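Local coordinates for protein similar to hydroxylamine oxidoreductase (Kuenenia stuttgartiensis, PDB 6H5L) that probably acts as a reductase, an octaheme c-type cytochrome that passes electrons through its heme chain as part of a large anammox enzyme complex, at residues R162-E165 with H171-S174; A188-L193 with N399-P404; M370-T375 with W486-M491. All blocks are in the same frame, centred on the assembly; numbering follows the deposited sequence.

Contact 1: R162-E165 with H171-S174. With HEC (heme c), chain H.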
# COMPACT_ATOMS: atom_id res chain seq x y z
N ARG A 162 7.10 -15.47 -46.35
CA ARG A 162 8.18 -16.44 -46.48
C ARG A 162 7.73 -17.88 -46.26
O ARG A 162 8.54 -18.79 -46.43
CB ARG A 162 9.31 -16.10 -45.51
CG ARG A 162 10.12 -14.87 -45.90
CD ARG A 162 11.43 -14.83 -45.13
NE ARG A 162 12.26 -16.00 -45.42
CZ ARG A 162 13.31 -16.37 -44.69
NH1 ARG A 162 13.66 -15.67 -43.63
NH2 ARG A 162 13.99 -17.46 -45.02
N GLU A 163 6.47 -18.11 -45.88
CA GLU A 163 5.98 -19.48 -45.78
C GLU A 163 6.00 -20.18 -47.13
O GLU A 163 6.07 -21.41 -47.19
CB GLU A 163 4.56 -19.50 -45.20
CG GLU A 163 4.46 -19.09 -43.75
CD GLU A 163 3.08 -19.33 -43.17
OE1 GLU A 163 2.92 -19.22 -41.93
OE2 GLU A 163 2.16 -19.64 -43.95
N ARG A 164 5.93 -19.41 -48.22
CA ARG A 164 5.98 -19.98 -49.56
C ARG A 164 7.26 -20.78 -49.81
O ARG A 164 7.27 -21.66 -50.68
CB ARG A 164 5.84 -18.85 -50.59
CG ARG A 164 5.97 -19.27 -52.05
CD ARG A 164 5.51 -18.19 -53.02
NE ARG A 164 4.06 -18.09 -53.09
CZ ARG A 164 3.37 -16.99 -52.82
NH1 ARG A 164 3.99 -15.87 -52.48
NH2 ARG A 164 2.04 -17.00 -52.90
N GLU A 165 8.32 -20.51 -49.04
CA GLU A 165 9.61 -21.14 -49.30
C GLU A 165 9.60 -22.63 -48.98
O GLU A 165 10.40 -23.39 -49.55
CB GLU A 165 10.70 -20.44 -48.50
CG GLU A 165 11.00 -19.03 -48.99
CD GLU A 165 11.94 -18.28 -48.07
OE1 GLU A 165 12.00 -17.04 -48.18
OE2 GLU A 165 12.63 -18.93 -47.25
N HIS A 171 -0.02 -21.34 -43.83
CA HIS A 171 -1.15 -20.42 -43.74
C HIS A 171 -1.28 -19.55 -44.98
O HIS A 171 -2.39 -19.19 -45.36
CB HIS A 171 -1.01 -19.54 -42.49
CG HIS A 171 -0.87 -20.32 -41.23
ND1 HIS A 171 0.16 -20.11 -40.33
CD2 HIS A 171 -1.62 -21.32 -40.70
CE1 HIS A 171 0.03 -20.94 -39.31
NE2 HIS A 171 -1.04 -21.68 -39.51
N LEU A 172 -0.15 -19.20 -45.62
CA LEU A 172 -0.20 -18.34 -46.80
C LEU A 172 -1.02 -18.97 -47.91
O LEU A 172 -1.88 -18.32 -48.52
CB LEU A 172 1.22 -18.04 -47.28
CG LEU A 172 1.33 -17.25 -48.59
CD1 LEU A 172 0.81 -15.83 -48.42
CD2 LEU A 172 2.77 -17.24 -49.09
N GLN A 173 -0.77 -20.25 -48.19
CA GLN A 173 -1.48 -20.99 -49.24
C GLN A 173 -2.64 -21.80 -48.67
O GLN A 173 -2.97 -22.87 -49.20
CB GLN A 173 -0.51 -21.90 -49.99
CG GLN A 173 0.83 -21.25 -50.28
CD GLN A 173 1.78 -22.17 -51.02
OE1 GLN A 173 2.98 -22.21 -50.72
NE2 GLN A 173 1.26 -22.91 -51.99
N SER A 174 -3.28 -21.31 -47.61
CA SER A 174 -4.31 -22.08 -46.94
C SER A 174 -5.59 -22.15 -47.77
O SER A 174 -6.22 -23.21 -47.87
CB SER A 174 -4.60 -21.48 -45.56
OG SER A 174 -5.32 -22.39 -44.75
FE HEC H . -1.69 -23.22 -38.41
CHA HEC H . -0.63 -25.00 -41.14
CHB HEC H . 1.33 -23.84 -36.85
CHC HEC H . -2.63 -21.27 -35.73
CHD HEC H . -4.86 -23.01 -39.66
NA HEC H . 0.02 -24.24 -38.90
C1A HEC H . 0.26 -24.89 -40.10
C2A HEC H . 1.60 -25.43 -40.05
C3A HEC H . 2.14 -25.11 -38.87
C4A HEC H . 1.16 -24.35 -38.12
CMA HEC H . 3.56 -25.48 -38.39
CAA HEC H . 2.30 -26.23 -41.17
CBA HEC H . 2.11 -27.72 -40.91
CGA HEC H . 3.03 -28.49 -41.81
O1A HEC H . 2.70 -29.66 -42.13
O2A HEC H . 4.08 -27.94 -42.22
NB HEC H . -0.83 -22.69 -36.60
C1B HEC H . 0.47 -22.98 -36.21
C2B HEC H . 0.75 -22.22 -35.01
C3B HEC H . -0.34 -21.51 -34.69
C4B HEC H . -1.36 -21.79 -35.69
CMB HEC H . 2.09 -22.25 -34.22
CAB HEC H . -0.53 -20.55 -33.49
CBB HEC H . 0.41 -19.32 -33.57
NC HEC H . -3.42 -22.34 -37.78
C1C HEC H . -3.59 -21.52 -36.69
C2C HEC H . -4.85 -20.81 -36.85
C3C HEC H . -5.53 -21.47 -37.79
C4C HEC H . -4.60 -22.32 -38.50
CMC HEC H . -5.50 -20.04 -35.68
CAC HEC H . -6.97 -21.20 -38.29
CBC HEC H . -6.96 -20.03 -39.30
ND HEC H . -2.60 -23.88 -40.15
C1D HEC H . -3.95 -23.71 -40.42
C2D HEC H . -4.27 -24.40 -41.65
C3D HEC H . -2.95 -25.03 -42.12
C4D HEC H . -1.97 -24.65 -41.12
CMD HEC H . -5.65 -24.48 -42.33
CAD HEC H . -2.69 -25.88 -43.37
CBD HEC H . -3.10 -25.13 -44.63
CGD HEC H . -2.78 -25.98 -45.83
O1D HEC H . -1.98 -25.53 -46.69
O2D HEC H . -3.31 -27.11 -45.91
O HOH W 1 1.69 -17.57 -39.96

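Contact 2: A188-L193 with N399-P404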
# COMPACT_ATOMS: atom_id res chain seq x y z
N ALA A 188 -20.10 -29.78 -53.50
CA ALA A 188 -21.03 -28.70 -53.81
C ALA A 188 -21.95 -29.06 -54.96
O ALA A 188 -23.12 -28.64 -54.97
CB ALA A 188 -20.25 -27.43 -54.14
N ARG A 189 -21.47 -29.84 -55.92
CA ARG A 189 -22.32 -30.32 -57.01
C ARG A 189 -23.49 -31.13 -56.47
O ARG A 189 -24.61 -31.02 -56.98
CB ARG A 189 -21.51 -31.17 -57.98
CG ARG A 189 -20.77 -30.41 -59.06
CD ARG A 189 -19.84 -31.36 -59.80
NE ARG A 189 -20.02 -31.34 -61.25
CZ ARG A 189 -19.49 -32.24 -62.07
NH1 ARG A 189 -18.75 -33.22 -61.58
NH2 ARG A 189 -19.69 -32.15 -63.38
N ARG A 190 -23.25 -31.94 -55.44
CA ARG A 190 -24.25 -32.86 -54.92
C ARG A 190 -25.10 -32.24 -53.82
O ARG A 190 -25.93 -32.94 -53.23
CB ARG A 190 -23.56 -34.12 -54.40
CG ARG A 190 -22.52 -34.66 -55.37
CD ARG A 190 -22.20 -36.12 -55.11
NE ARG A 190 -21.45 -36.68 -56.23
CZ ARG A 190 -21.47 -37.97 -56.57
NH1 ARG A 190 -20.75 -38.40 -57.60
NH2 ARG A 190 -22.21 -38.82 -55.88
N GLY A 191 -24.92 -30.96 -53.52
CA GLY A 191 -25.73 -30.28 -52.53
C GLY A 191 -25.15 -30.24 -51.13
O GLY A 191 -25.89 -29.93 -50.19
N TYR A 192 -23.86 -30.54 -50.97
CA TYR A 192 -23.21 -30.52 -49.66
C TYR A 192 -22.15 -29.42 -49.57
O TYR A 192 -21.14 -29.59 -48.90
CB TYR A 192 -22.59 -31.88 -49.34
CG TYR A 192 -23.48 -33.06 -49.65
CD1 TYR A 192 -24.65 -33.28 -48.94
CD2 TYR A 192 -23.13 -33.97 -50.63
CE1 TYR A 192 -25.47 -34.36 -49.22
CE2 TYR A 192 -23.93 -35.06 -50.92
CZ TYR A 192 -25.10 -35.25 -50.21
OH TYR A 192 -25.90 -36.33 -50.49
N LEU A 193 -22.38 -28.30 -50.25
CA LEU A 193 -21.42 -27.20 -50.21
C LEU A 193 -21.24 -26.68 -48.79
O LEU A 193 -20.11 -26.49 -48.32
CB LEU A 193 -21.88 -26.07 -51.13
CG LEU A 193 -21.10 -24.76 -50.99
CD1 LEU A 193 -19.68 -24.89 -51.53
CD2 LEU A 193 -21.83 -23.61 -51.67
N ASN A 399 -18.89 -50.25 -61.83
CA ASN A 399 -20.24 -50.12 -61.30
C ASN A 399 -20.29 -49.22 -60.07
O ASN A 399 -21.02 -49.48 -59.11
CB ASN A 399 -20.82 -51.50 -60.97
CG ASN A 399 -21.02 -52.35 -62.21
OD1 ASN A 399 -20.19 -53.21 -62.52
ND2 ASN A 399 -22.11 -52.12 -62.92
N ARG A 400 -19.51 -48.14 -60.09
CA ARG A 400 -19.55 -47.14 -59.03
C ARG A 400 -19.14 -45.80 -59.62
O ARG A 400 -18.61 -45.72 -60.72
CB ARG A 400 -18.65 -47.54 -57.85
CG ARG A 400 -17.16 -47.41 -58.11
CD ARG A 400 -16.37 -47.97 -56.94
NE ARG A 400 -15.02 -47.41 -56.85
CZ ARG A 400 -14.19 -47.64 -55.84
NH1 ARG A 400 -14.56 -48.42 -54.84
NH2 ARG A 400 -12.98 -47.09 -55.84
N ASP A 401 -19.41 -44.74 -58.86
CA ASP A 401 -19.10 -43.40 -59.32
C ASP A 401 -17.60 -43.26 -59.56
O ASP A 401 -16.78 -43.91 -58.90
CB ASP A 401 -19.55 -42.36 -58.29
CG ASP A 401 -21.00 -41.96 -58.47
OD1 ASP A 401 -21.65 -42.48 -59.40
OD2 ASP A 401 -21.50 -41.14 -57.67
N PRO A 402 -17.20 -42.41 -60.51
CA PRO A 402 -15.77 -42.20 -60.76
C PRO A 402 -15.10 -41.38 -59.67
O PRO A 402 -15.75 -41.01 -58.68
CB PRO A 402 -15.75 -41.47 -62.11
CG PRO A 402 -17.05 -40.74 -62.14
CD PRO A 402 -18.04 -41.64 -61.45
N TYR A 403 -13.81 -41.11 -59.84
CA TYR A 403 -13.11 -40.22 -58.93
C TYR A 403 -13.82 -38.86 -58.90
O TYR A 403 -14.35 -38.42 -59.92
CB TYR A 403 -11.65 -40.06 -59.38
CG TYR A 403 -10.76 -39.31 -58.41
CD1 TYR A 403 -10.16 -39.96 -57.34
CD2 TYR A 403 -10.52 -37.95 -58.58
CE1 TYR A 403 -9.34 -39.27 -56.46
CE2 TYR A 403 -9.70 -37.26 -57.70
CZ TYR A 403 -9.12 -37.92 -56.64
OH TYR A 403 -8.30 -37.24 -55.77
N PRO A 404 -13.87 -38.20 -57.74
CA PRO A 404 -14.65 -36.95 -57.64
C PRO A 404 -14.21 -35.91 -58.66
O PRO A 404 -13.03 -35.58 -58.78
CB PRO A 404 -14.39 -36.49 -56.20
CG PRO A 404 -13.18 -37.25 -55.75
CD PRO A 404 -13.27 -38.57 -56.46

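Contact 3: M370-T375 with W486-M491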
# COMPACT_ATOMS: atom_id res chain seq x y z
N MET A 370 7.73 -42.68 -36.85
CA MET A 370 7.17 -42.37 -38.16
C MET A 370 7.59 -43.40 -39.21
O MET A 370 6.81 -43.72 -40.11
CB MET A 370 7.60 -40.96 -38.58
CG MET A 370 6.96 -39.88 -37.74
SD MET A 370 5.17 -40.02 -37.78
CE MET A 370 4.81 -39.33 -39.39
N PHE A 371 8.81 -43.92 -39.10
CA PHE A 371 9.26 -44.95 -40.04
C PHE A 371 8.41 -46.21 -39.90
O PHE A 371 7.98 -46.79 -40.91
CB PHE A 371 10.74 -45.26 -39.81
CG PHE A 371 11.67 -44.20 -40.33
CD1 PHE A 371 11.40 -43.55 -41.52
CD2 PHE A 371 12.80 -43.85 -39.62
CE1 PHE A 371 12.25 -42.57 -42.00
CE2 PHE A 371 13.66 -42.87 -40.09
CZ PHE A 371 13.38 -42.23 -41.28
N GLN A 372 8.16 -46.65 -38.67
CA GLN A 372 7.35 -47.85 -38.47
C GLN A 372 5.88 -47.58 -38.74
O GLN A 372 5.15 -48.49 -39.16
CB GLN A 372 7.56 -48.40 -37.05
CG GLN A 372 7.07 -47.50 -35.93
CD GLN A 372 5.62 -47.75 -35.58
OE1 GLN A 372 5.17 -48.89 -35.50
NE2 GLN A 372 4.87 -46.67 -35.37
N ALA A 373 5.41 -46.35 -38.51
CA ALA A 373 4.02 -46.03 -38.79
C ALA A 373 3.76 -45.98 -40.29
O ALA A 373 2.75 -46.51 -40.77
CB ALA A 373 3.63 -44.71 -38.12
N HIS A 374 4.65 -45.34 -41.05
CA HIS A 374 4.53 -45.36 -42.51
C HIS A 374 4.69 -46.77 -43.06
O HIS A 374 4.05 -47.11 -44.06
CB HIS A 374 5.56 -44.43 -43.14
CG HIS A 374 5.06 -43.04 -43.37
ND1 HIS A 374 5.43 -41.97 -42.58
CD2 HIS A 374 4.21 -42.54 -44.29
CE1 HIS A 374 4.83 -40.87 -43.01
NE2 HIS A 374 4.08 -41.19 -44.05
N THR A 375 5.53 -47.59 -42.44
CA THR A 375 5.62 -48.99 -42.83
C THR A 375 4.30 -49.71 -42.58
O THR A 375 3.84 -50.49 -43.43
CB THR A 375 6.76 -49.68 -42.06
OG1 THR A 375 8.02 -49.14 -42.48
CG2 THR A 375 6.75 -51.19 -42.31
N TRP A 486 -4.31 -42.88 -29.18
CA TRP A 486 -4.93 -42.23 -30.33
C TRP A 486 -4.21 -42.57 -31.63
O TRP A 486 -4.74 -42.28 -32.71
CB TRP A 486 -4.95 -40.70 -30.16
CG TRP A 486 -5.56 -40.18 -28.88
CD1 TRP A 486 -5.80 -40.87 -27.72
CD2 TRP A 486 -6.00 -38.84 -28.63
NE1 TRP A 486 -6.36 -40.05 -26.78
CE2 TRP A 486 -6.49 -38.79 -27.31
CE3 TRP A 486 -6.02 -37.66 -29.39
CZ2 TRP A 486 -7.01 -37.63 -26.74
CZ3 TRP A 486 -6.54 -36.51 -28.82
CH2 TRP A 486 -7.02 -36.50 -27.51
N GLY A 487 -3.03 -43.17 -31.54
CA GLY A 487 -2.17 -43.42 -32.68
C GLY A 487 -1.98 -44.88 -33.04
O GLY A 487 -2.77 -45.45 -33.80
N GLN A 488 -0.89 -45.46 -32.52
CA GLN A 488 -0.50 -46.82 -32.89
C GLN A 488 -1.63 -47.82 -32.67
O GLN A 488 -1.95 -48.60 -33.58
CB GLN A 488 0.74 -47.23 -32.09
CG GLN A 488 1.38 -48.53 -32.53
CD GLN A 488 2.19 -48.38 -33.81
OE1 GLN A 488 2.30 -47.29 -34.36
NE2 GLN A 488 2.76 -49.49 -34.27
N ALA A 489 -2.21 -47.84 -31.47
CA ALA A 489 -3.23 -48.85 -31.17
C ALA A 489 -4.43 -48.78 -32.11
O ALA A 489 -4.87 -49.84 -32.60
CB ALA A 489 -3.65 -48.75 -29.70
N PRO A 490 -5.01 -47.61 -32.41
CA PRO A 490 -6.06 -47.58 -33.44
C PRO A 490 -5.56 -47.96 -34.83
O PRO A 490 -6.32 -48.55 -35.60
CB PRO A 490 -6.55 -46.13 -33.40
CG PRO A 490 -6.21 -45.65 -32.05
CD PRO A 490 -4.91 -46.31 -31.71
N MET A 491 -4.31 -47.63 -35.16
CA MET A 491 -3.75 -48.06 -36.43
C MET A 491 -3.74 -49.58 -36.54
O MET A 491 -4.07 -50.14 -37.60
CB MET A 491 -2.33 -47.51 -36.61
CG MET A 491 -2.26 -46.21 -37.38
SD MET A 491 -0.59 -45.84 -37.94
CE MET A 491 0.25 -45.63 -36.37

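Contact 1: R162-E165 with H171-S174
Glu-163, in the 3-10 segment 162-165, and Leu-172, in the type I beta turn from His-171 to Ser-174, bring the two backbones closest, with 6.4 Å between their CA atoms. From there Glu-163 points at the turn and runs out straight beyond CG, which carries its carboxylate to the start of the turn. OE2 takes two backbone N-H groups: Leu-172 N comes in nearly along the C-O direction at 2.9 Å and 153°, whereas the bond from His-171 N, 2.8 Å from OE2, is strongly bent and weak. The other oxygen, OE1, addresses the imidazole. The direct bond from His-171 ND1 to Glu-163 OE1 is weak at 3.3 Å, with carboxylate and ring planes 44° apart, but a water closes the triangle, donating to OE1 and accepting from ND1 at 3.0 Å. This is the second shell of a bis-histidine c-type heme: His-171 NE2 binds the iron at 2.0 Å, and His-233, the histidine of a CxxCH motif, supplies the other axial nitrogen. Glu-163 probably helps to position the ligand, through Leu-172 N and, more loosely, through the water at ND1, and a carboxylate beside ND1 would probably make the imidazole a stronger electron donor to the iron. Beyond the carboxylate the contact is van der Waals packing. Arg-164 bends at chi3 (-76°), laying its guanidinium with one face against Leu-172, whose CD2 sits over the centre of the group, 3.8 Å from CZ; the same methyl also touches Arg-164 CB. Phe-160 and Leu-161 of helix 154-161 pack on Leu-172 too. Gln-173, at the N-cap position before helix 174-180, lays OE1 3.9 Å from Arg-164 CA while its NE2 bonds to Glu-176.

Contact 2: A188-L193 with N399-P404
Arg-190 reaches across to Asp-401 and makes the one close meeting of segments 188-193 and 399-404, a narrow surface contact. Walking along the first segment, Ala-188 lies in the last turn of helix 182-189, and its O accepts from Gly-191 N at 3.3 Å. Arg-189 directs its guanidinium to Glu-186 on its own helix and to Asp-407, just past the second segment. Arg-190 then stretches out fully from CG to NE, so that its guanidinium meets Asp-401 end-on: NH1 and NH2 both bond to OD2, at 2.8 Å and 3.0 Å. That oxygen lies in the guanidinium plane, but the carboxylate is turned 73° against it. NH2 meets OD2 almost head-on, while NH1 arrives from above the carboxylate plane, 51° out of it. OD2 also accepts from Gln-450 N, which makes three donors on one oxygen, and Arg-190 NE is held by Glu-186, a turn back on the helix. With an alanine in place of Arg-190, Asp-401 would probably lose its charge partner here, with Gln-450 N still on OD2, and the helix end would lose this tie to the loop. Gly-191 follows with positive phi, 94°, where a side chain would jam against the preceding carbonyl O. Tyr-192 next turns its hydroxyl to Gln-379 of the second subunit, another copy of this protein. The pattern is a Schellman motif ending a helix, with an arginine from its close salt-bridged to a distant loop.

Contact 3: M370-T375 with W486-M491
Gln-372 NE2 donates both to Gln-488 OE1, at 2.8 Å, and to Phe-369 O one turn back on its own helix. The contact is helix-to-helix packing within the C-terminal helical bundle, where helix 356-389 runs beside helix 480-513 and helix 455-476 lies against both segments. The two glutamines come from opposite directions and pair amide to amide, each giving one N-H and accepting one. The return bond runs from Gln-488 NE2 to Gln-372 OE1, also 2.8 Å, arriving in the carbonyl plane on a lone pair; it is the more bent of the two. In the other direction the donor nitrogen lies above the Gln-488 carbonyl plane. The amide planes stand 44° apart, so the pair is not a flat ring. Gln-372 gets its amide across by taking the crowded position, CG between the backbone N and the carbonyl carbon (chi1 65°), and bending at chi2; Gln-488, with CG anti to its N (chi1 -171°), bends at chi2 as well. Both polar ends are buried; each oxygen takes one N-H from the other amide, and the second N-H of Gln-372 goes to Phe-369 O. Gly-195 of the third subunit, another copy of this protein, packs on both glutamines, so the pair lies at a subunit interface. Helix 480-513 is irregular here: it has a wider pi-type turn at 486-488, and Pro-490 lacks an N-H to give to the turn before. Regular bonding resumes with Met-491 N to Gly-487 O at 3.0 Å. Met-491 points at the neighbouring helix and bends at chi3, and its methyl CE touches Ala-373 CB at 3.9 Å.

In the fold
From the N terminus, contact 1 comes first and closes a short loop between helices 154-161 and 174-180, beside a heme. The chain continues into helix 182-189, whose end opens contact 2. Some 200 residues later, after helix 356-389 has already opened contact 3 at 370-375, the loop at 399-404 closes contact 2. Helix 480-513 then closes contact 3, so contacts 2 and 3 cross while contact 1 stands in series before both. Contact 2 ties the end of helix 182-189 to the loop that follows helix 356-389; contact 3 joins two helices of the C-terminal bundle. None touch; contacts 2 and 3 have centres about 31 Å apart.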